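Side-chain contacts in ABC transporter substrate-binding protein-branched chain amino acid transport (Streptococcus pneumoniae, PDB 4GNR), which binds isoleucine and probably delivers branched-chain amino acids to an ABC transporter as its extracellular substrate-binding component: residues Y118-T123 against E305-L310; K145-T150 against T190-K195; V290-N295 against K314-V319. One frame throughout, in Å; residues are numbered along the deposited sequence. Where two conformers were deposited one is given.

Interaction 1 of 3, residues Y118-T123 against E305-L310; sequences YLFIGT and EIKDNL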
ATOM      1  N   TYR A 118      14.064   8.506  11.714  1.00  7.11           N
ATOM      2  CA  TYR A 118      14.471   7.291  11.016  1.00  7.56           C
ATOM      3  C   TYR A 118      13.373   6.610  10.219  1.00  7.65           C
ATOM      4  O   TYR A 118      13.589   5.493   9.756  1.00 10.97           O
ATOM      5  CB  TYR A 118      15.162   6.319  11.991  1.00  8.47           C
ATOM      6  CG  TYR A 118      16.518   6.857  12.411  1.00  9.73           C
ATOM      7  CD1 TYR A 118      17.638   6.581  11.644  1.00 10.31           C
ATOM      8  CD2 TYR A 118      16.678   7.692  13.506  1.00 12.90           C
ATOM      9  CE1 TYR A 118      18.873   7.098  11.947  1.00 13.26           C
ATOM     10  CE2 TYR A 118      17.941   8.222  13.838  1.00 14.90           C
ATOM     11  CZ  TYR A 118      19.016   7.918  13.036  1.00 15.28           C
ATOM     12  OH  TYR A 118      20.263   8.431  13.333  1.00 20.75           O
ATOM     13  N   LEU A 119      12.217   7.236  10.048  1.00  6.57           N
ATOM     14  CA  LEU A 119      11.140   6.652   9.256  1.00  6.10           C
ATOM     15  C   LEU A 119      10.911   7.461   7.980  1.00  5.78           C
ATOM     16  O   LEU A 119      10.873   8.695   8.011  1.00  6.51           O
ATOM     17  CB  LEU A 119       9.826   6.606  10.026  1.00  6.56           C
ATOM     18  CG  LEU A 119       8.657   5.898   9.318  1.00  6.85           C
ATOM     19  CD1 LEU A 119       8.950   4.427   9.068  1.00  7.64           C
ATOM     20  CD2 LEU A 119       7.387   6.043  10.142  1.00  8.41           C
ATOM     21  N   PHE A 120      10.725   6.734   6.879  1.00  5.50           N
ATOM     22  CA  PHE A 120      10.378   7.302   5.584  1.00  5.56           C
ATOM     23  C   PHE A 120       9.164   6.555   5.056  1.00  5.19           C
ATOM     24  O   PHE A 120       9.064   5.337   5.242  1.00  5.57           O
ATOM     25  CB  PHE A 120      11.538   7.204   4.587  1.00  5.55           C
ATOM     26  CG  PHE A 120      12.729   7.989   5.044  1.00  6.17           C
ATOM     27  CD1 PHE A 120      13.611   7.465   5.986  1.00  6.67           C
ATOM     28  CD2 PHE A 120      12.935   9.290   4.605  1.00  7.07           C
ATOM     29  CE1 PHE A 120      14.668   8.216   6.477  1.00  7.77           C
ATOM     30  CE2 PHE A 120      13.993  10.040   5.086  1.00  8.63           C
ATOM     31  CZ  PHE A 120      14.865   9.501   6.014  1.00  8.49           C
ATOM     32  N   ILE A 121       8.269   7.260   4.370  1.00  5.12           N
ATOM     33  CA  ILE A 121       7.039   6.671   3.815  1.00  5.21           C
ATOM     34  C   ILE A 121       6.999   6.963   2.322  1.00  5.12           C
ATOM     35  O   ILE A 121       7.080   8.116   1.910  1.00  5.98           O
ATOM     36  CB  ILE A 121       5.789   7.210   4.526  1.00  6.18           C
ATOM     37  CG1 ILE A 121       5.774   6.831   6.005  1.00  7.14           C
ATOM     38  CG2 ILE A 121       4.532   6.746   3.823  1.00  6.68           C
ATOM     39  CD1 ILE A 121       5.647   5.400   6.262  1.00  8.31           C
ATOM     40  N   GLY A 122       6.842   5.919   1.513  1.00  5.28           N
ATOM     41  CA  GLY A 122       6.864   6.083   0.065  1.00  5.35           C
ATOM     42  C   GLY A 122       5.567   6.452  -0.628  1.00  5.42           C
ATOM     43  O   GLY A 122       5.573   6.683  -1.822  1.00  6.15           O
ATOM     44  N   THR A 123       4.487   6.538   0.133  1.00  5.88           N
ATOM     45  CA  THR A 123       3.141   6.682  -0.425  1.00  6.12           C
ATOM     46  C   THR A 123       2.347   7.851   0.161  1.00  6.38           C
ATOM     47  O   THR A 123       2.845   8.657   0.957  1.00  7.72           O
ATOM     48  CB  THR A 123       2.401   5.305  -0.202  1.00  6.63           C
ATOM     49  OG1 THR A 123       1.205   5.278  -0.984  1.00  7.33           O
ATOM     50  CG2 THR A 123       2.113   5.074   1.265  1.00  7.28           C
ATOM     51  N   GLU A 305      24.087   8.435   7.798  1.00 10.19           N
ATOM     52  CA  GLU A 305      24.305   9.096   6.494  1.00  9.63           C
ATOM     53  C   GLU A 305      23.279   8.613   5.454  1.00  9.05           C
ATOM     54  O   GLU A 305      22.819   9.392   4.623  1.00  9.34           O
ATOM     55  CB  GLU A 305      25.733   8.971   5.972  1.00  9.86           C
ATOM     56  CG  GLU A 305      26.709   9.741   6.825  1.00 11.21           C
ATOM     57  CD  GLU A 305      28.071   9.929   6.193  1.00 12.69           C
ATOM     58  OE1 GLU A 305      28.387   9.342   5.133  1.00 13.07           O
ATOM     59  OE2 GLU A 305      28.846  10.715   6.762  1.00 16.16           O
ATOM     60  N   ILE A 306      22.934   7.325   5.473  1.00  8.46           N
ATOM     61  CA  ILE A 306      21.881   6.835   4.572  1.00  8.43           C
ATOM     62  C   ILE A 306      20.583   7.618   4.901  1.00  7.69           C
ATOM     63  O   ILE A 306      19.885   8.094   3.996  1.00  8.09           O
ATOM     64  CB  ILE A 306      21.640   5.315   4.712  1.00  8.24           C
ATOM     65  CG1 ILE A 306      22.908   4.541   4.351  1.00  8.91           C
ATOM     66  CG2 ILE A 306      20.479   4.911   3.821  1.00  8.74           C
ATOM     67  CD1 ILE A 306      22.803   3.041   4.451  1.00 10.11           C
ATOM     68  N   LYS A 307      20.265   7.742   6.196  1.00  8.15           N
ATOM     69  CA  LYS A 307      19.098   8.498   6.644  1.00  7.93           C
ATOM     70  C   LYS A 307      19.154   9.942   6.139  1.00  7.90           C
ATOM     71  O   LYS A 307      18.182  10.454   5.566  1.00  8.28           O
ATOM     72  CB  LYS A 307      18.985   8.381   8.169  1.00  8.58           C
ATOM     73  CG  LYS A 307      17.813   9.154   8.798  1.00  9.43           C
ATOM     74  CD  LYS A 307      18.081  10.582   9.130  1.00 11.24           C
ATOM     75  CE  LYS A 307      19.076  10.678  10.315  1.00 13.91           C
ATOM     76  NZ  LYS A 307      19.340  12.047  10.776  1.00 17.01           N
ATOM     77  N   ASP A 308      20.285  10.601   6.349  1.00  8.43           N
ATOM     78  CA  ASP A 308      20.404  11.995   5.911  1.00  8.81           C
ATOM     79  C   ASP A 308      20.229  12.132   4.396  1.00  8.02           C
ATOM     80  O   ASP A 308      19.591  13.054   3.896  1.00  8.83           O
ATOM     81  CB  ASP A 308      21.757  12.597   6.309  1.00 10.09           C
ATOM     82  CG  ASP A 308      21.866  12.938   7.795  1.00 14.33           C
ATOM     83  OD1 ASP A 308      20.841  13.062   8.481  1.00 16.49           O
ATOM     84  OD2 ASP A 308      22.997  13.187   8.256  1.00 18.14           O
ATOM     85  N   ASN A 309      20.844  11.215   3.668  1.00  8.61           N
ATOM     86  CA  ASN A 309      20.773  11.236   2.200  1.00  8.60           C
ATOM     87  C   ASN A 309      19.336  10.994   1.727  1.00  8.38           C
ATOM     88  O   ASN A 309      18.890  11.607   0.742  1.00  8.67           O
ATOM     89  CB  ASN A 309      21.771  10.277   1.592  1.00  8.83           C
ATOM     90  CG  ASN A 309      23.224  10.678   1.858  1.00  9.59           C
ATOM     91  OD1 ASN A 309      23.522  11.723   2.433  1.00 13.63           O
ATOM     92  ND2 ASN A 309      24.137   9.819   1.440  1.00 10.95           N
ATOM     93  N   LEU A 310      18.629  10.077   2.386  1.00  8.14           N
ATOM     94  CA  LEU A 310      17.214   9.860   2.052  1.00  8.14           C
ATOM     95  C   LEU A 310      16.431  11.141   2.272  1.00  7.76           C
ATOM     96  O   LEU A 310      15.621  11.553   1.429  1.00  8.62           O
ATOM     97  CB  LEU A 310      16.586   8.757   2.909  1.00  8.43           C
ATOM     98  CG  LEU A 310      16.835   7.311   2.500  1.00  8.57           C
ATOM     99  CD1 LEU A 310      16.492   6.358   3.615  1.00 10.11           C
ATOM    100  CD2 LEU A 310      16.081   7.007   1.170  1.00  9.69           C
TER
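Phe120 and Tyr118 meet one side of helix 303-310 through Leu310 and Lys307. The methylene CB of Leu310 sits over one face of the Phe120 ring, off-centre toward the rim, with Leu310 CB 3.6 Å from Phe120 CE2; this is a CH-pi contact, 3.8 Å from Leu310 CB to the centroid of the Phe120 ring. Leu310 CD1 lies 3.9 Å from Phe120 CD1 and equally close to Phe120 CE1. On the same ring, Phe120 CZ comes within 3.5 Å of the carbonyl oxygen Lys307 O. Lys307 runs across Tyr118 at about a right angle: its CG touches Tyr118 CD1 at 3.8 Å, and its CE makes an off-centre CH-pi contact, 4.3 Å from the Tyr118 ring centroid. Leaving the helix with CG anti to the backbone N (chi1 179°), the lysine chain bends at chi2 (-86°) and chi3, which brings both CG and CE against the phenol ring. Its ammonium is then held by two carboxylates, Asp308 OD1 at 2.9 Å from Lys307 NZ and Asp117, a pairing that would favour the charged form of the lysine. Farther out, Phe120 stacks with His329 and meets Phe325 edge-to-face. Strand 119-121 lies at an edge of the five-stranded parallel sheet, where backbone hydrogen bonds join it to strand 102-104, while helix 85-97 packs on Tyr118 and helix 281-297 on Leu310.

Interaction 2 of 3, residues K145-T150 against T190-K195; sequences KVVLYT and TKMKGK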
ATOM      1  N   LYS A 145     -26.395   9.362  -1.994  0.50 13.45           N
ATOM      2  CA  LYS A 145     -26.604   8.534  -0.799  0.50 13.52           C
ATOM      3  C   LYS A 145     -25.637   7.361  -0.920  0.50 12.82           C
ATOM      4  O   LYS A 145     -25.511   6.777  -1.985  0.50 12.71           O
ATOM      5  CB  LYS A 145     -28.053   8.048  -0.628  0.50 13.33           C
ATOM      6  CG  LYS A 145     -29.097   9.138  -0.432  0.50 14.07           C
ATOM      7  CD  LYS A 145     -30.500   8.545  -0.301  0.50 15.75           C
ATOM      8  CE  LYS A 145     -31.567   9.614  -0.141  0.50 17.84           C
ATOM      9  NZ  LYS A 145     -32.941   9.042  -0.054  0.50 19.54           N
ATOM     10  N   VAL A 146     -24.960   7.024   0.173  1.00 12.15           N
ATOM     11  CA  VAL A 146     -23.989   5.933   0.206  1.00 11.10           C
ATOM     12  C   VAL A 146     -24.117   5.154   1.510  1.00 11.12           C
ATOM     13  O   VAL A 146     -24.679   5.616   2.503  1.00 12.63           O
ATOM     14  CB  VAL A 146     -22.507   6.409   0.154  1.00 11.50           C
ATOM     15  CG1 VAL A 146     -22.241   7.192  -1.121  1.00 12.70           C
ATOM     16  CG2 VAL A 146     -22.140   7.183   1.414  1.00 14.04           C
ATOM     17  N   VAL A 147     -23.612   3.927   1.432  1.00 10.53           N
ATOM     18  CA  VAL A 147     -23.413   3.080   2.558  1.00 10.72           C
ATOM     19  C   VAL A 147     -21.880   3.138   2.854  1.00  9.95           C
ATOM     20  O   VAL A 147     -21.077   3.074   1.955  1.00 10.30           O
ATOM     21  CB  VAL A 147     -23.774   1.605   2.313  1.00 11.65           C
ATOM     22  CG1 VAL A 147     -23.324   0.714   3.456  1.00 12.86           C
ATOM     23  CG2 VAL A 147     -25.268   1.453   2.061  1.00 13.49           C
ATOM     24  N   LEU A 148     -21.506   3.259   4.121  1.00 10.02           N
ATOM     25  CA  LEU A 148     -20.103   3.251   4.590  1.00  9.87           C
ATOM     26  C   LEU A 148     -19.990   1.954   5.428  1.00 10.05           C
ATOM     27  O   LEU A 148     -20.766   1.768   6.388  1.00 12.30           O
ATOM     28  CB  LEU A 148     -19.763   4.503   5.386  1.00 10.05           C
ATOM     29  CG  LEU A 148     -18.320   4.651   5.879  1.00 10.32           C
ATOM     30  CD1 LEU A 148     -17.296   4.559   4.728  1.00 10.31           C
ATOM     31  CD2 LEU A 148     -18.166   5.964   6.650  1.00 11.51           C
ATOM     32  N   TYR A 149     -19.025   1.091   5.082  1.00  9.36           N
ATOM     33  CA  TYR A 149     -18.870  -0.252   5.724  1.00  9.81           C
ATOM     34  C   TYR A 149     -17.389  -0.409   5.996  1.00  9.34           C
ATOM     35  O   TYR A 149     -16.612  -0.613   5.082  1.00  9.31           O
ATOM     36  CB  TYR A 149     -19.484  -1.277   4.777  1.00 10.07           C
ATOM     37  CG  TYR A 149     -19.653  -2.690   5.307  1.00 10.75           C
ATOM     38  CD1 TYR A 149     -20.007  -2.938   6.611  1.00 11.63           C
ATOM     39  CD2 TYR A 149     -19.658  -3.755   4.436  1.00 12.22           C
ATOM     40  CE1 TYR A 149     -20.263  -4.259   7.056  1.00 11.28           C
ATOM     41  CE2 TYR A 149     -19.918  -5.056   4.863  1.00 12.22           C
ATOM     42  CZ  TYR A 149     -20.221  -5.301   6.169  1.00 11.92           C
ATOM     43  OH  TYR A 149     -20.498  -6.578   6.603  1.00 13.37           O
ATOM     44  N   THR A 150     -17.022  -0.365   7.267  1.00 10.14           N
ATOM     45  CA  THR A 150     -15.619  -0.255   7.649  1.00 10.35           C
ATOM     46  C   THR A 150     -15.082  -1.296   8.610  1.00 10.51           C
ATOM     47  O   THR A 150     -15.806  -1.778   9.494  1.00 12.00           O
ATOM     48  CB  THR A 150     -15.478   1.164   8.378  1.00 10.94           C
ATOM     49  OG1 THR A 150     -16.006   2.206   7.553  1.00 12.17           O
ATOM     50  CG2 THR A 150     -14.068   1.514   8.775  1.00 12.96           C
ATOM     51  N   THR A 190     -27.634  -7.786   4.201  1.00 11.51           N
ATOM     52  CA  THR A 190     -29.103  -7.925   4.113  1.00 12.61           C
ATOM     53  C   THR A 190     -29.768  -6.612   4.524  1.00 13.25           C
ATOM     54  O   THR A 190     -30.730  -6.166   3.921  1.00 15.34           O
ATOM     55  CB  THR A 190     -29.611  -9.081   4.953  1.00 12.82           C
ATOM     56  OG1 THR A 190     -29.068 -10.285   4.400  1.00 14.86           O
ATOM     57  CG2 THR A 190     -31.138  -9.159   4.957  1.00 15.77           C
ATOM     58  N   LYS A 191     -29.246  -6.023   5.596  0.50 13.70           N
ATOM     59  CA  LYS A 191     -29.733  -4.732   6.113  0.50 14.64           C
ATOM     60  C   LYS A 191     -29.570  -3.580   5.094  0.50 15.19           C
ATOM     61  O   LYS A 191     -30.398  -2.660   5.060  0.50 16.17           O
ATOM     62  CB  LYS A 191     -29.036  -4.370   7.417  0.50 14.97           C
ATOM     63  CG  LYS A 191     -29.508  -3.042   7.956  0.50 15.85           C
ATOM     64  CD  LYS A 191     -28.805  -2.674   9.219  0.50 14.95           C
ATOM     65  CE  LYS A 191     -29.320  -1.360   9.738  0.50 13.79           C
ATOM     66  NZ  LYS A 191     -28.624  -1.022  10.982  0.50 14.25           N
ATOM     67  N   MET A 192     -28.453  -3.590   4.357  1.00 15.14           N
ATOM     68  CA  MET A 192     -28.170  -2.585   3.309  1.00 16.57           C
ATOM     69  C   MET A 192     -29.017  -2.687   2.053  1.00 17.85           C
ATOM     70  O   MET A 192     -29.441  -1.686   1.515  1.00 18.13           O
ATOM     71  CB  MET A 192     -26.715  -2.708   2.827  1.00 16.60           C
ATOM     72  CG  MET A 192     -25.731  -2.437   3.884  1.00 17.73           C
ATOM     73  SD  MET A 192     -24.114  -2.899   3.320  1.00 20.78           S
ATOM     74  CE  MET A 192     -23.339  -2.694   4.910  1.00 21.11           C
ATOM     75  N   LYS A 193     -29.264  -3.910   1.615  1.00 18.73           N
ATOM     76  CA  LYS A 193     -29.966  -4.210   0.363  1.00 19.96           C
ATOM     77  C   LYS A 193     -31.324  -3.564   0.122  1.00 19.55           C
ATOM     78  O   LYS A 193     -31.684  -3.164  -0.995  1.00 22.00           O
ATOM     79  CB  LYS A 193     -30.095  -5.725   0.225  1.00 20.71           C
ATOM     80  CG  LYS A 193     -30.693  -6.157  -1.079  1.00 22.77           C
ATOM     81  CD  LYS A 193     -30.785  -7.658  -1.136  1.00 24.86           C
ATOM     82  CE  LYS A 193     -31.431  -8.153  -2.410  1.00 26.76           C
ATOM     83  NZ  LYS A 193     -31.542  -9.639  -2.391  1.00 27.98           N
ATOM     84  N   GLY A 194     -32.068  -3.472   1.203  1.00 18.22           N
ATOM     85  CA  GLY A 194     -33.407  -2.921   1.231  1.00 18.68           C
ATOM     86  C   GLY A 194     -33.472  -1.421   1.288  1.00 17.32           C
ATOM     87  O   GLY A 194     -34.557  -0.861   1.472  1.00 18.86           O
ATOM     88  N   LYS A 195     -32.324  -0.774   1.170  1.00 17.11           N
ATOM     89  CA  LYS A 195     -32.242   0.685   1.181  1.00 17.05           C
ATOM     90  C   LYS A 195     -31.719   1.211  -0.140  1.00 16.22           C
ATOM     91  O   LYS A 195     -30.900   0.600  -0.759  1.00 16.69           O
ATOM     92  CB  LYS A 195     -31.281   1.187   2.239  1.00 16.88           C
ATOM     93  CG  LYS A 195     -31.650   0.846   3.675  1.00 19.06           C
ATOM     94  CD  LYS A 195     -30.559   1.262   4.659  1.00 20.73           C
ATOM     95  CE  LYS A 195     -30.947   1.060   6.138  1.00 23.82           C
ATOM     96  NZ  LYS A 195     -32.079   1.934   6.584  1.00 26.92           N
TER
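Met192 reaches from helix 186-193 to Val147 and Tyr149, two residues on the same side of strand 145-151. Its side chain stands at about a right angle to the Tyr149 side chain and delivers the terminal methyl end-on to the ring: Met192 CE lies over the centre of one face, 3.7 Å from the Tyr149 ring centroid and only 13° off the ring normal. The sulfur is farther back along the same approach, with Met192 SD 4.9 Å from the Tyr149 centroid, so this Met-aromatic contact is made chiefly by the methyl. An extended chain beyond CG (chi2 169°, chi3 -171°) carries CE this far from the helix. Val147 crosses the thioether at a slant: Val147 CG1 is 3.7 Å from both Met192 SD and Met192 CE, and thus touches the methyl as it lies on the ring. No hydrogen bond crosses the contact, which is buried and wholly apolar. Phe178 meets Tyr149 edge-to-face and Phe185 also touches it, while Phe197 packs on Val147. Helix 186-193 packs on one side of the mixed sheet, whose strands 171-178 and 199-201 flank strand 145-151; helix 155-167 touches the side chains that point away from Met192.

Interaction 3 of 3, residues V290-N295 against K314-V319; sequences VHLVAN and KDFEGV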
ATOM      1  N   VAL A 290      13.580   0.465  -2.701  1.00  5.02           N
ATOM      2  CA  VAL A 290      14.949  -0.068  -2.761  1.00  5.13           C
ATOM      3  C   VAL A 290      15.873   0.902  -3.499  1.00  5.40           C
ATOM      4  O   VAL A 290      16.988   1.150  -3.059  1.00  5.86           O
ATOM      5  CB  VAL A 290      14.989  -1.475  -3.373  1.00  5.57           C
ATOM      6  CG1 VAL A 290      16.422  -1.881  -3.705  1.00  6.66           C
ATOM      7  CG2 VAL A 290      14.332  -2.467  -2.447  1.00  6.20           C
ATOM      8  N   HIS A 291      15.432   1.428  -4.649  1.00  5.77           N
ATOM      9  CA  HIS A 291      16.270   2.390  -5.371  1.00  6.03           C
ATOM     10  C   HIS A 291      16.544   3.639  -4.540  1.00  5.90           C
ATOM     11  O   HIS A 291      17.652   4.190  -4.602  1.00  6.86           O
ATOM     12  CB  HIS A 291      15.657   2.742  -6.728  1.00  6.77           C
ATOM     13  CG  HIS A 291      15.971   1.744  -7.768  1.00  7.51           C
ATOM     14  ND1 HIS A 291      17.189   1.764  -8.405  1.00 12.67           N
ATOM     15  CD2 HIS A 291      15.295   0.689  -8.260  1.00 10.29           C
ATOM     16  CE1 HIS A 291      17.250   0.772  -9.268  1.00 12.69           C
ATOM     17  NE2 HIS A 291      16.113   0.105  -9.211  1.00 10.59           N
ATOM     18  N   LEU A 292      15.557   4.122  -3.804  1.00  5.75           N
ATOM     19  CA  LEU A 292      15.759   5.291  -2.945  1.00  6.06           C
ATOM     20  C   LEU A 292      16.872   5.007  -1.920  1.00  5.71           C
ATOM     21  O   LEU A 292      17.753   5.852  -1.679  1.00  6.67           O
ATOM     22  CB  LEU A 292      14.453   5.651  -2.218  1.00  5.84           C
ATOM     23  CG  LEU A 292      13.428   6.377  -3.100  1.00  6.29           C
ATOM     24  CD1 LEU A 292      12.036   6.282  -2.530  1.00  7.58           C
ATOM     25  CD2 LEU A 292      13.839   7.844  -3.278  1.00  7.35           C
ATOM     26  N   VAL A 293      16.813   3.842  -1.292  1.00  5.70           N
ATOM     27  CA  VAL A 293      17.827   3.436  -0.297  1.00  5.88           C
ATOM     28  C   VAL A 293      19.194   3.254  -0.963  1.00  6.39           C
ATOM     29  O   VAL A 293      20.207   3.722  -0.429  1.00  6.85           O
ATOM     30  CB  VAL A 293      17.394   2.177   0.445  1.00  6.43           C
ATOM     31  CG1 VAL A 293      18.532   1.593   1.279  1.00  7.74           C
ATOM     32  CG2 VAL A 293      16.157   2.465   1.318  1.00  7.03           C
ATOM     33  N   ALA A 294      19.238   2.557  -2.105  1.00  6.74           N
ATOM     34  CA  ALA A 294      20.502   2.304  -2.789  1.00  7.23           C
ATOM     35  C   ALA A 294      21.165   3.617  -3.199  1.00  7.42           C
ATOM     36  O   ALA A 294      22.377   3.781  -3.046  1.00  8.62           O
ATOM     37  CB  ALA A 294      20.267   1.397  -3.971  1.00  8.11           C
ATOM     38  N   ASN A 295      20.386   4.559  -3.714  1.00  7.23           N
ATOM     39  CA  ASN A 295      20.937   5.840  -4.087  1.00  7.84           C
ATOM     40  C   ASN A 295      21.482   6.562  -2.846  1.00  7.41           C
ATOM     41  O   ASN A 295      22.557   7.163  -2.895  1.00  8.40           O
ATOM     42  CB  ASN A 295      19.887   6.697  -4.799  1.00  7.83           C
ATOM     43  CG  ASN A 295      19.576   6.218  -6.187  1.00  8.67           C
ATOM     44  OD1 ASN A 295      20.258   5.365  -6.758  1.00 10.40           O
ATOM     45  ND2 ASN A 295      18.520   6.759  -6.739  1.00 10.98           N
ATOM     46  N   LYS A 314      14.984  14.954  -3.080  0.50  9.96           N
ATOM     47  CA  LYS A 314      13.901  15.855  -3.521  0.50 10.57           C
ATOM     48  C   LYS A 314      13.427  15.676  -4.930  0.50 10.67           C
ATOM     49  O   LYS A 314      12.357  16.176  -5.301  0.50 11.37           O
ATOM     50  CB  LYS A 314      14.407  17.310  -3.496  0.50 11.67           C
ATOM     51  CG  LYS A 314      14.824  17.788  -2.141  0.50 12.97           C
ATOM     52  CD  LYS A 314      15.311  19.213  -2.140  0.50 17.01           C
ATOM     53  CE  LYS A 314      15.756  19.617  -0.741  0.50 19.32           C
ATOM     54  NZ  LYS A 314      16.295  20.999  -0.669  0.50 21.94           N
ATOM     55  N   ASP A 315      14.211  14.949  -5.704  1.00 10.94           N
ATOM     56  CA  ASP A 315      13.945  14.783  -7.144  1.00 12.85           C
ATOM     57  C   ASP A 315      14.172  13.381  -7.747  1.00 12.37           C
ATOM     58  O   ASP A 315      14.667  13.228  -8.866  1.00 15.21           O
ATOM     59  CB  ASP A 315      14.803  15.829  -7.890  1.00 15.09           C
ATOM     60  CG  ASP A 315      14.358  17.264  -7.634  1.00 19.67           C
ATOM     61  OD1 ASP A 315      13.255  17.641  -8.098  1.00 24.28           O
ATOM     62  OD2 ASP A 315      15.154  18.041  -7.064  1.00 24.55           O
ATOM     63  N   PHE A 316      13.789  12.352  -7.026  1.00 10.48           N
ATOM     64  CA  PHE A 316      13.919  10.997  -7.536  1.00  9.31           C
ATOM     65  C   PHE A 316      12.803  10.703  -8.519  1.00  8.75           C
ATOM     66  O   PHE A 316      11.654  11.020  -8.248  1.00 10.71           O
ATOM     67  CB  PHE A 316      13.815  10.028  -6.355  1.00  9.11           C
ATOM     68  CG  PHE A 316      13.743   8.565  -6.732  1.00  9.08           C
ATOM     69  CD1 PHE A 316      14.884   7.837  -6.952  1.00 12.07           C
ATOM     70  CD2 PHE A 316      12.520   7.920  -6.818  1.00  8.85           C
ATOM     71  CE1 PHE A 316      14.798   6.502  -7.271  1.00 13.24           C
ATOM     72  CE2 PHE A 316      12.446   6.579  -7.123  1.00  8.86           C
ATOM     73  CZ  PHE A 316      13.570   5.876  -7.357  1.00 11.14           C
ATOM     74  N   GLU A 317      13.138  10.062  -9.628  1.00  9.29           N
ATOM     75  CA  GLU A 317      12.144   9.621 -10.612  1.00  9.36           C
ATOM     76  C   GLU A 317      12.207   8.105 -10.650  1.00  8.63           C
ATOM     77  O   GLU A 317      13.252   7.522 -10.932  1.00 10.79           O
ATOM     78  CB  GLU A 317      12.415  10.208 -11.973  1.00 11.62           C
ATOM     79  CG  GLU A 317      12.198  11.724 -11.991  1.00 14.86           C
ATOM     80  CD  GLU A 317      10.734  12.177 -11.814  1.00 17.72           C
ATOM     81  OE1 GLU A 317       9.805  11.339 -11.865  1.00 18.61           O
ATOM     82  OE2 GLU A 317      10.504  13.403 -11.681  1.00 23.47           O
ATOM     83  N   GLY A 318      11.076   7.471 -10.381  1.00  8.12           N
ATOM     84  CA  GLY A 318      10.977   6.023 -10.360  1.00  8.37           C
ATOM     85  C   GLY A 318       9.779   5.502 -11.119  1.00  7.32           C
ATOM     86  O   GLY A 318       9.148   6.196 -11.926  1.00  8.34           O
ATOM     87  N   VAL A 319       9.467   4.256 -10.825  0.50  7.38           N
ATOM     88  CA  VAL A 319       8.361   3.539 -11.431  0.50  7.58           C
ATOM     89  C   VAL A 319       7.016   4.165 -11.107  0.50  7.26           C
ATOM     90  O   VAL A 319       6.118   4.239 -11.965  0.50  7.77           O
ATOM     91  CB  VAL A 319       8.376   2.070 -10.931  0.50  8.41           C
ATOM     92  CG1 VAL A 319       7.127   1.321 -11.367  0.50  9.12           C
ATOM     93  CG2 VAL A 319       9.647   1.370 -11.406  0.50  9.61           C
TER
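The short two-stranded antiparallel hairpin formed by 316-318 and 321-323 lies against helix 281-297, and Phe316 is the residue of 314-319 that touches 290-295. Three helix residues touch the phenyl ring. Leu292 covers one face: its CD2 lies offset toward the rim, 3.5 Å from Phe316 CG, in a CH-pi contact of 3.8 Å from Leu292 CD2 to the ring centroid. Asn295, one helical turn on from His291, approaches the ring's edge in its plane, with Asn295 ND2 3.8 Å from Phe316 CE1 and the amide turned 59° from the ring. His291 contributes its CB, 3.8 Å from Phe316 CZ, while its imidazole leads off to meet the Tyr287 ring. Phe316 has CG anti to the backbone N (chi1 172°), an orientation that carries the ring from the strand across to the helix. The neighbouring Asp288 and Thr323 also touch Phe316, and Asp288 accepts a hydrogen bond from Val319 N just beyond the strand, a polar tie between hairpin and helix. The segment axes of 290-295 and 316-318 run at 143°, closer to antiparallel than to perpendicular, with a closest approach of 9.9 Å. This is helix-on-hairpin packing centred on the Phe316 ring, within the periplasmic binding protein fold.

How the interactions relate
From the N terminus, 118-123 comes first, at the edge of the parallel sheet, and meets 305-310 after an excursion through the other lobe and back, closing a loop of 181 residues. Interaction 2 is nested inside that loop and closes one of 39: 145-150 and 190-195 join strand and helix of the mixed sheet's lobe, its centre about 42 Å from that of interaction 1, across the chain's centre. Next comes 290-295, which closes a loop of 18 with 314-319; that partner follows 305-310, so interactions 1 and 3 cross along the chain. They also touch, Leu310 CD2 lying 3.5 Å from Leu292 O, and together join the parallel sheet's edge, helices 281-297 and 303-310, and the hairpin.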